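Local atomic coordinates of unknown (PDB entry 2A2L), a protein that is of unknown function but belongs to the HbpS-like family, whose relatives include haem-degrading proteins. Residues S59-I62 / S63-A67; E79-S82 / A83-G87; Y91-Q94 / L95-Q98; G124-V127 / E128-Q131. All coordinates share one frame; numbering follows the deposited sequence.

Interaction 1: S59-I62 / S63-A67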
loop_
_atom_site.group_PDB
_atom_site.type_symbol
_atom_site.label_atom_id
_atom_site.label_comp_id
_atom_site.label_asym_id
_atom_site.label_seq_id
_atom_site.Cartn_x
_atom_site.Cartn_y
_atom_site.Cartn_z
ATOM N N SER A 59 -16.652 -6.252 -8.322
ATOM C CA SER A 59 -17.427 -6.804 -7.221
ATOM C C SER A 59 -16.775 -7.921 -6.385
ATOM O O SER A 59 -17.364 -8.349 -5.416
ATOM C CB SER A 59 -18.833 -7.208 -7.691
ATOM O OG SER A 59 -19.565 -6.100 -8.206
ATOM N N CYS A 60 -15.588 -8.399 -6.753
ATOM C CA CYS A 60 -14.908 -9.443 -5.961
ATOM C C CYS A 60 -14.348 -8.974 -4.626
ATOM O O CYS A 60 -14.550 -9.653 -3.625
ATOM C CB CYS A 60 -13.788 -10.164 -6.716
ATOM S SG CYS A 60 -13.963 -10.281 -8.483
ATOM N N ASP A 61 -13.602 -7.869 -4.633
ATOM C CA ASP A 61 -13.128 -7.210 -3.408
ATOM C C ASP A 61 -14.333 -6.831 -2.546
ATOM O O ASP A 61 -14.445 -7.241 -1.385
ATOM C CB ASP A 61 -12.335 -5.922 -3.765
ATOM C CG ASP A 61 -11.015 -5.787 -2.996
ATOM O OD1 ASP A 61 -10.442 -6.824 -2.587
ATOM O OD2 ASP A 61 -10.540 -4.639 -2.817
ATOM N N ILE A 62 -15.240 -6.055 -3.136
ATOM C CA ILE A 62 -16.481 -5.666 -2.459
ATOM C C ILE A 62 -17.158 -6.850 -1.776
ATOM O O ILE A 62 -17.450 -6.791 -0.589
ATOM C CB ILE A 62 -17.516 -5.018 -3.417
ATOM C CG1 ILE A 62 -16.960 -3.743 -4.030
ATOM C CG2 ILE A 62 -18.812 -4.718 -2.653
ATOM C CD1 ILE A 62 -17.715 -3.302 -5.273
ATOM N N SER A 63 -17.408 -7.916 -2.528
ATOM C CA SER A 63 -18.136 -9.071 -1.992
ATOM C C SER A 63 -17.416 -9.740 -0.832
ATOM O O SER A 63 -18.034 -10.019 0.205
ATOM C CB SER A 63 -18.440 -10.090 -3.089
ATOM O OG SER A 63 -18.559 -11.390 -2.534
ATOM N N LEU A 64 -16.115 -9.990 -1.000
ATOM C CA LEU A 64 -15.248 -10.438 0.118
ATOM C C LEU A 64 -15.318 -9.514 1.327
ATOM O O LEU A 64 -15.572 -9.943 2.446
ATOM C CB LEU A 64 -13.791 -10.621 -0.335
ATOM C CG LEU A 64 -12.811 -11.225 0.679
ATOM C CD1 LEU A 64 -13.231 -12.639 1.058
ATOM C CD2 LEU A 64 -11.337 -11.180 0.207
ATOM N N ASN A 65 -15.125 -8.230 1.122
ATOM C CA ASN A 65 -15.090 -7.337 2.281
ATOM C C ASN A 65 -16.405 -7.124 2.991
ATOM O O ASN A 65 -16.416 -6.828 4.176
ATOM C CB ASN A 65 -14.439 -6.021 1.929
ATOM C CG ASN A 65 -13.038 -6.208 1.484
ATOM O OD1 ASN A 65 -12.287 -7.025 2.055
ATOM N ND2 ASN A 65 -12.662 -5.485 0.449
ATOM N N LYS A 66 -17.502 -7.280 2.262
ATOM C CA LYS A 66 -18.816 -7.330 2.885
ATOM C C LYS A 66 -18.885 -8.501 3.828
ATOM O O LYS A 66 -19.438 -8.366 4.894
ATOM C CB LYS A 66 -19.939 -7.424 1.846
ATOM C CG LYS A 66 -20.191 -6.129 1.090
ATOM C CD LYS A 66 -21.165 -6.340 -0.057
ATOM C CE LYS A 66 -21.796 -5.037 -0.539
ATOM N NZ LYS A 66 -22.725 -5.332 -1.674
ATOM N N ALA A 67 -18.303 -9.640 3.453
ATOM C CA ALA A 67 -18.343 -10.810 4.333
ATOM C C ALA A 67 -17.470 -10.529 5.556
ATOM O O ALA A 67 -17.899 -10.700 6.703
ATOM C CB ALA A 67 -17.885 -12.089 3.603
HETATM O O HOH W 1 -9.409 -4.978 0.102
#
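I62 and K66, one helical turn apart, lie side by side and point the same way on helix 59-72. CG2 of I62 stands anti to its backbone N, on the side of the following turn, and touches K66 CE at 3.7 Å. The lysine leaves with chi1 -73° and then runs extended, so its methylenes slide past the I62 carbonyl, CG lying 3.3 Å from I62 O, before NZ passes on to the carbonyls of V122 and G105 and a salt bridge with D130. This half is tightly packed: S63, also buried, turns OG to S38 OG and G121 O, and strands 36-41 and 116-123 close over the same face. Four backbone bonds run through the turn. N65 N meets D61 O at 2.8 Å and K66 N meets I62 O at 2.9 Å, both almost in line with the carbonyl, whereas S63 N comes to S59 O from above the carbonyl plane, 42° out of it. The looser side is that of D61 and N65. Their carboxylate and amide planes are 64° apart, and D61 CG stays 3.8 Å from N65 ND2. A water spans the gap, donating to D61 OD2 at 3.1 Å and accepting a weak bond from N65 ND2; OD1 of N65 is taken by R100 NE. D61 and I62 also meet Q98 and T96 of a second subunit. The arrangement is that of an alpha-helix packed on an antiparallel sheet, with four i to i+4 bonds between S59-I62 and S63-K66.

Interaction 2: E79-S82 / A83-G87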
loop_
_atom_site.group_PDB
_atom_site.type_symbol
_atom_site.label_atom_id
_atom_site.label_comp_id
_atom_site.label_asym_id
_atom_site.label_seq_id
_atom_site.Cartn_x
_atom_site.Cartn_y
_atom_site.Cartn_z
ATOM N N GLU A 79 -26.566 -2.347 8.365
ATOM C CA GLU A 79 -26.905 -1.820 9.670
ATOM C C GLU A 79 -25.959 -0.708 10.116
ATOM O O GLU A 79 -26.206 -0.056 11.130
ATOM C CB GLU A 79 -26.915 -2.926 10.709
ATOM C CG GLU A 79 -28.019 -3.932 10.579
ATOM C CD GLU A 79 -27.928 -4.975 11.655
ATOM O OE1 GLU A 79 -27.745 -6.168 11.317
ATOM O OE2 GLU A 79 -27.988 -4.594 12.844
ATOM N N ILE A 80 -24.886 -0.481 9.360
ATOM C CA ILE A 80 -23.911 0.547 9.704
ATOM C C ILE A 80 -24.007 1.799 8.837
ATOM O O ILE A 80 -23.405 2.828 9.155
ATOM C CB ILE A 80 -22.461 0.017 9.679
ATOM C CG1 ILE A 80 -22.124 -0.638 8.352
ATOM C CG2 ILE A 80 -22.158 -0.880 10.918
ATOM C CD1 ILE A 80 -20.903 -1.583 8.422
ATOM N N THR A 81 -24.766 1.703 7.752
ATOM C CA THR A 81 -24.992 2.818 6.841
ATOM C C THR A 81 -25.375 4.140 7.530
ATOM O O THR A 81 -24.779 5.178 7.250
ATOM C CB THR A 81 -26.090 2.448 5.819
ATOM O OG1 THR A 81 -25.962 1.061 5.462
ATOM C CG2 THR A 81 -26.004 3.338 4.585
ATOM N N SER A 82 -26.353 4.100 8.435
ATOM C CA SER A 82 -26.803 5.305 9.140
ATOM C C SER A 82 -25.757 5.911 10.088
ATOM O O SER A 82 -25.752 7.118 10.327
ATOM C CB SER A 82 -28.102 5.029 9.896
ATOM O OG SER A 82 -28.088 3.718 10.446
ATOM N N ALA A 83 -24.871 5.079 10.620
ATOM C CA ALA A 83 -23.874 5.547 11.582
ATOM C C ALA A 83 -22.685 6.279 10.938
ATOM O O ALA A 83 -21.972 7.025 11.613
ATOM C CB ALA A 83 -23.382 4.370 12.468
ATOM N N VAL A 84 -22.482 6.075 9.639
ATOM C CA VAL A 84 -21.272 6.541 8.966
ATOM C C VAL A 84 -21.455 7.748 8.042
ATOM O O VAL A 84 -20.502 8.179 7.400
ATOM C CB VAL A 84 -20.543 5.396 8.220
ATOM C CG1 VAL A 84 -20.252 4.229 9.190
ATOM C CG2 VAL A 84 -21.383 4.908 7.028
ATOM N N GLN A 85 -22.676 8.283 7.993
ATOM C CA GLN A 85 -22.998 9.489 7.219
ATOM C C GLN A 85 -22.255 10.675 7.834
ATOM O O GLN A 85 -22.056 10.699 9.057
ATOM C CB GLN A 85 -24.519 9.771 7.246
ATOM C CG GLN A 85 -25.420 8.648 6.711
ATOM C CD GLN A 85 -24.966 8.103 5.377
ATOM O OE1 GLN A 85 -24.969 8.803 4.345
ATOM N NE2 GLN A 85 -24.519 6.867 5.388
ATOM N N PRO A 86 -21.829 11.652 6.998
ATOM C CA PRO A 86 -21.363 12.947 7.517
ATOM C C PRO A 86 -22.258 13.412 8.663
ATOM O O PRO A 86 -23.477 13.277 8.570
ATOM C CB PRO A 86 -21.517 13.891 6.312
ATOM C CG PRO A 86 -21.500 12.993 5.085
ATOM C CD PRO A 86 -21.726 11.569 5.523
ATOM N N GLY A 87 -21.672 13.903 9.747
ATOM C CA GLY A 87 -22.467 14.326 10.889
ATOM C C GLY A 87 -22.899 13.247 11.881
ATOM O O GLY A 87 -23.353 13.582 12.971
#
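Q85 folds its side chain back over the turn to give NE2 to the carbonyl of T81, four residues earlier. The bond is fairly straight at 161°, but the modelled separation of NE2 from T81 O, 2.5 Å, is too short to be trusted in detail. The oxygen lies close to the plane of the Q85 amide, while the nitrogen stands above the T81 carbonyl plane. Two torsions bring it there: chi1 at -58° sets CG beside the backbone N, and a bend at chi2 (-48°) curls the chain, so that CG also passes T81 O at 3.6 Å. T81 lies alongside and points the same way, its methyl CG2 3.9 Å from Q85 NE2. Its hydroxyl, on the other branch, bonds to the carbonyls of I103 and H78. V84 straddles the two preceding carbonyls, with CG1 3.5 Å from I80 O and CG2 3.4 Å from T81 O, its CG2 held between backbone N and carbonyl carbon. The backbone bonds of the turn are all weak: A83 N to I80 O, and V84 N to both I80 O and T81 O. Beyond them, Y91 of a second subunit packs against Q85 and P86. The Q85 amide thus has partners at both ends, its nitrogen directed at a main-chain carbonyl within the turn and its oxygen taking a weak bond from G87 N of that second subunit.

Interaction 3: Y91-Q94 / L95-Q98; sequences YGLQ and LTNQ
G92 to T96 fold into a compact turn in which L95 N bonds to G92 O at 3.1 Å and T96 N to L93 O at 3.3 Å, each donor lying above the plane of the carbonyl it meets. G92 enters it with a positive phi, 102°, suited to glycine. T96 adds a second hold on L93: its hydroxyl OG1 donates to the same oxygen at 3.1 Å, from the same face of the carbonyl as T96 N. With chi1 at 85°, OG1 is set between the T96 backbone N and carbonyl carbon, where it can reach back over the turn, while methyl CG2 goes beside the N and rests 3.6 Å from G92 O. L93 CD1 comes within 4.0 Å of T96 OG1, the two side chains lying askew to one another. OG1 is also an acceptor, taking a bond from N97 ND2. A water donates to both L93 O and T96 O, at 3.2 and 2.6 Å, so the L93 carbonyl is gripped by three donors. L95 places CB 3.5 Å from G92 O. Q94 bends back so that OE1 takes a weak bond from G92 N, while NE2 goes to V84 O. The turn belongs to the long connection between helix 59-72 and strand 107-111, with L93 and T96 resting on I101 of the same loop. A fourth subunit supplies I62, from its own copy of helix 59-72, against L93, and the L95 side chains of neighbouring subunits meet one another.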
loop_
_atom_site.group_PDB
_atom_site.type_symbol
_atom_site.label_atom_id
_atom_site.label_comp_id
_atom_site.label_asym_id
_atom_site.label_seq_id
_atom_site.Cartn_x
_atom_site.Cartn_y
_atom_site.Cartn_z
ATOM N N TYR A 91 -18.896 8.560 11.572
ATOM C CA TYR A 91 -18.368 9.153 10.331
ATOM C C TYR A 91 -16.860 8.966 10.252
ATOM O O TYR A 91 -16.139 9.397 11.138
ATOM C CB TYR A 91 -18.675 10.663 10.253
ATOM C CG TYR A 91 -18.195 11.354 8.969
ATOM C CD1 TYR A 91 -18.506 10.821 7.698
ATOM C CD2 TYR A 91 -17.458 12.544 9.018
ATOM C CE1 TYR A 91 -18.074 11.444 6.518
ATOM C CE2 TYR A 91 -17.042 13.201 7.826
ATOM C CZ TYR A 91 -17.346 12.631 6.588
ATOM O OH TYR A 91 -16.929 13.230 5.412
ATOM N N GLY A 92 -16.395 8.326 9.183
ATOM C CA GLY A 92 -14.971 8.036 9.004
ATOM C C GLY A 92 -14.578 6.597 9.313
ATOM O O GLY A 92 -13.441 6.204 9.098
ATOM N N LEU A 93 -15.525 5.799 9.801
ATOM C CA LEU A 93 -15.334 4.353 9.946
ATOM C C LEU A 93 -14.934 3.657 8.650
ATOM O O LEU A 93 -14.231 2.623 8.661
ATOM C CB LEU A 93 -16.612 3.728 10.472
ATOM C CG LEU A 93 -16.545 2.258 10.853
ATOM C CD1 LEU A 93 -15.400 2.008 11.820
ATOM C CD2 LEU A 93 -17.859 1.823 11.434
ATOM N N GLN A 94 -15.382 4.233 7.540
ATOM C CA GLN A 94 -15.211 3.663 6.216
ATOM C C GLN A 94 -13.765 3.842 5.702
ATOM O O GLN A 94 -13.382 3.259 4.662
ATOM C CB GLN A 94 -16.197 4.327 5.254
ATOM C CG GLN A 94 -16.134 5.863 5.266
ATOM C CD GLN A 94 -17.199 6.465 6.145
ATOM O OE1 GLN A 94 -17.291 6.131 7.330
ATOM N NE2 GLN A 94 -18.036 7.339 5.568
ATOM N N LEU A 95 -12.982 4.637 6.440
ATOM C CA LEU A 95 -11.602 4.915 6.099
ATOM C C LEU A 95 -10.629 4.011 6.842
ATOM O O LEU A 95 -9.473 3.880 6.464
ATOM C CB LEU A 95 -11.287 6.383 6.338
ATOM C CG LEU A 95 -12.053 7.284 5.364
ATOM C CD1 LEU A 95 -11.910 8.728 5.778
ATOM C CD2 LEU A 95 -11.528 7.099 3.938
ATOM N N THR A 96 -11.123 3.353 7.880
ATOM C CA THR A 96 -10.283 2.456 8.681
ATOM C C THR A 96 -10.138 1.069 8.063
ATOM O O THR A 96 -10.784 0.759 7.065
ATOM C CB THR A 96 -10.787 2.356 10.124
ATOM O OG1 THR A 96 -11.810 1.360 10.214
ATOM C CG2 THR A 96 -11.307 3.689 10.582
ATOM N N ASN A 97 -9.242 0.262 8.633
ATOM C CA ASN A 97 -9.010 -1.107 8.194
ATOM C C ASN A 97 -8.703 -1.293 6.712
ATOM O O ASN A 97 -9.249 -2.195 6.074
ATOM C CB ASN A 97 -10.195 -1.974 8.585
ATOM C CG ASN A 97 -10.222 -2.247 10.028
ATOM O OD1 ASN A 97 -9.566 -3.166 10.489
ATOM N ND2 ASN A 97 -10.951 -1.428 10.781
ATOM N N GLN A 98 -7.862 -0.414 6.174
ATOM C CA GLN A 98 -7.500 -0.414 4.762
ATOM C C GLN A 98 -8.732 -0.280 3.850
ATOM O O GLN A 98 -8.734 -0.767 2.711
ATOM C CB GLN A 98 -6.661 -1.661 4.413
ATOM C CG GLN A 98 -5.187 -1.596 4.853
ATOM C CD GLN A 98 -5.017 -1.386 6.352
ATOM O OE1 GLN A 98 -5.555 -2.148 7.166
ATOM N NE2 GLN A 98 -4.286 -0.337 6.725
HETATM O O HOH W 2 -13.226 0.908 6.159
#

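Interaction 4: G124-V127 / E128-Q131; sequences GGTV and EQDQ
T126 and Q129 exchange reciprocal bonds at the start of helix 127-143. Among the hydrogen bonds made by side chains, T126 OG1 accepts from Q129 N at 3.0 Å and 166°, and Q129 OE1 accepts from T126 N at 3.1 Å, that donor tilted from the amide carbonyl plane. The T126 torsion, chi1 85°, aims OG1 down at the first turn and leaves methyl CG2 3.5 Å from Q129 OE1. Q129, extended beyond CG, reaches back across the threonine. OG1 also makes a weak bond, as donor, to E128 OE1, whose chain bends at chi2 to curl over the cap. On the loop side, G125 N donates to D130 OD1 at 3.0 Å, meeting its syn lone pair; CG of D130 beside the backbone N (chi1 -60°) directs the carboxylate toward the incoming loop, while its other oxygen, OD2, faces K66. The backbone bonds are regular for a first turn, D130 N to T126 O at 2.9 Å and almost straight, and Q131 N to V127 O at 3.1 Å. In the packing, G125 CA lies 3.5 Å from Q129 OE1, so the loop runs close against the end of the glutamine. V127 turns outward, where L90 of a second subunit packs on it. Together these bonds make a capping box, with T126 as N-cap, extended by D130 to the glycine loop that leads from strand 116-123 into helix 127-143.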
loop_
_atom_site.group_PDB
_atom_site.type_symbol
_atom_site.label_atom_id
_atom_site.label_comp_id
_atom_site.label_asym_id
_atom_site.label_seq_id
_atom_site.Cartn_x
_atom_site.Cartn_y
_atom_site.Cartn_z
ATOM N N GLY A 124 -22.810 -6.967 -6.834
ATOM C CA GLY A 124 -22.905 -6.896 -8.287
ATOM C C GLY A 124 -24.335 -6.731 -8.777
ATOM O O GLY A 124 -24.586 -6.638 -9.977
ATOM N N GLY A 125 -25.285 -6.711 -7.848
ATOM C CA GLY A 125 -26.623 -6.247 -8.172
ATOM C C GLY A 125 -26.790 -4.841 -7.643
ATOM O O GLY A 125 -25.806 -4.190 -7.302
ATOM N N THR A 126 -28.040 -4.378 -7.591
ATOM C CA THR A 126 -28.470 -3.393 -6.598
ATOM C C THR A 126 -28.236 -3.861 -5.159
ATOM O O THR A 126 -28.127 -5.053 -4.884
ATOM C CB THR A 126 -29.984 -3.069 -6.709
ATOM O OG1 THR A 126 -30.742 -4.037 -5.958
ATOM C CG2 THR A 126 -30.438 -2.987 -8.151
ATOM N N VAL A 127 -28.205 -2.895 -4.250
ATOM C CA VAL A 127 -27.941 -3.164 -2.844
ATOM C C VAL A 127 -29.041 -4.023 -2.226
ATOM O O VAL A 127 -28.764 -4.960 -1.483
ATOM C CB VAL A 127 -27.750 -1.853 -2.074
ATOM C CG1 VAL A 127 -27.649 -2.103 -0.590
ATOM C CG2 VAL A 127 -26.510 -1.178 -2.534
ATOM N N GLU A 128 -30.285 -3.700 -2.563
ATOM C CA GLU A 128 -31.442 -4.509 -2.183
ATOM C C GLU A 128 -31.338 -5.959 -2.647
ATOM O O GLU A 128 -31.676 -6.861 -1.891
ATOM C CB GLU A 128 -32.750 -3.912 -2.713
ATOM C CG GLU A 128 -32.854 -2.398 -2.626
ATOM C CD GLU A 128 -32.468 -1.691 -3.936
ATOM O OE1 GLU A 128 -31.259 -1.411 -4.121
ATOM O OE2 GLU A 128 -33.372 -1.406 -4.765
ATOM N N GLN A 129 -30.896 -6.167 -3.892
ATOM C CA GLN A 129 -30.637 -7.506 -4.421
ATOM C C GLN A 129 -29.536 -8.269 -3.691
ATOM O O GLN A 129 -29.754 -9.408 -3.256
ATOM C CB GLN A 129 -30.325 -7.441 -5.907
ATOM C CG GLN A 129 -31.562 -7.250 -6.768
ATOM C CD GLN A 129 -31.214 -6.902 -8.181
ATOM O OE1 GLN A 129 -30.099 -6.463 -8.468
ATOM N NE2 GLN A 129 -32.159 -7.116 -9.089
ATOM N N ASP A 130 -28.366 -7.638 -3.559
ATOM C CA ASP A 130 -27.235 -8.191 -2.815
ATOM C C ASP A 130 -27.686 -8.763 -1.474
ATOM O O ASP A 130 -27.335 -9.885 -1.108
ATOM C CB ASP A 130 -26.163 -7.126 -2.581
ATOM C CG ASP A 130 -25.607 -6.555 -3.871
ATOM O OD1 ASP A 130 -25.750 -7.218 -4.929
ATOM O OD2 ASP A 130 -25.028 -5.442 -3.830
ATOM N N GLN A 131 -28.497 -7.983 -0.770
ATOM C CA GLN A 131 -28.909 -8.300 0.574
ATOM C C GLN A 131 -29.954 -9.438 0.587
ATOM O O GLN A 131 -29.998 -10.232 1.526
ATOM C CB GLN A 131 -29.445 -7.035 1.231
ATOM C CG GLN A 131 -29.406 -7.080 2.724
ATOM C CD GLN A 131 -30.295 -6.032 3.350
ATOM O OE1 GLN A 131 -30.371 -4.884 2.874
ATOM N NE2 GLN A 131 -30.975 -6.418 4.438
#

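The four contacts follow one another along the chain, all within its HbpS-like region. Interaction 1 lies on helix 59-72, its centre about 8 Å from that of the chain; interactions 2 and 3 are turns of the loop between that helix and strand 107-111, each about 18 Å out; interaction 4 opens helix 127-143. Interactions 1 and 4, centres about 12 Å apart, touch through the salt bridge K66 NZ to D130 OD2 (3.2 Å), joining two helices. Interactions 2 and 3, centres about 11 Å apart, meet where Y91 packs on 83-87. The centres of interactions 3 and 4 are about 22 Å apart. All four contacts touch a second subunit, consistent with loop and helices both lying at subunit interfaces.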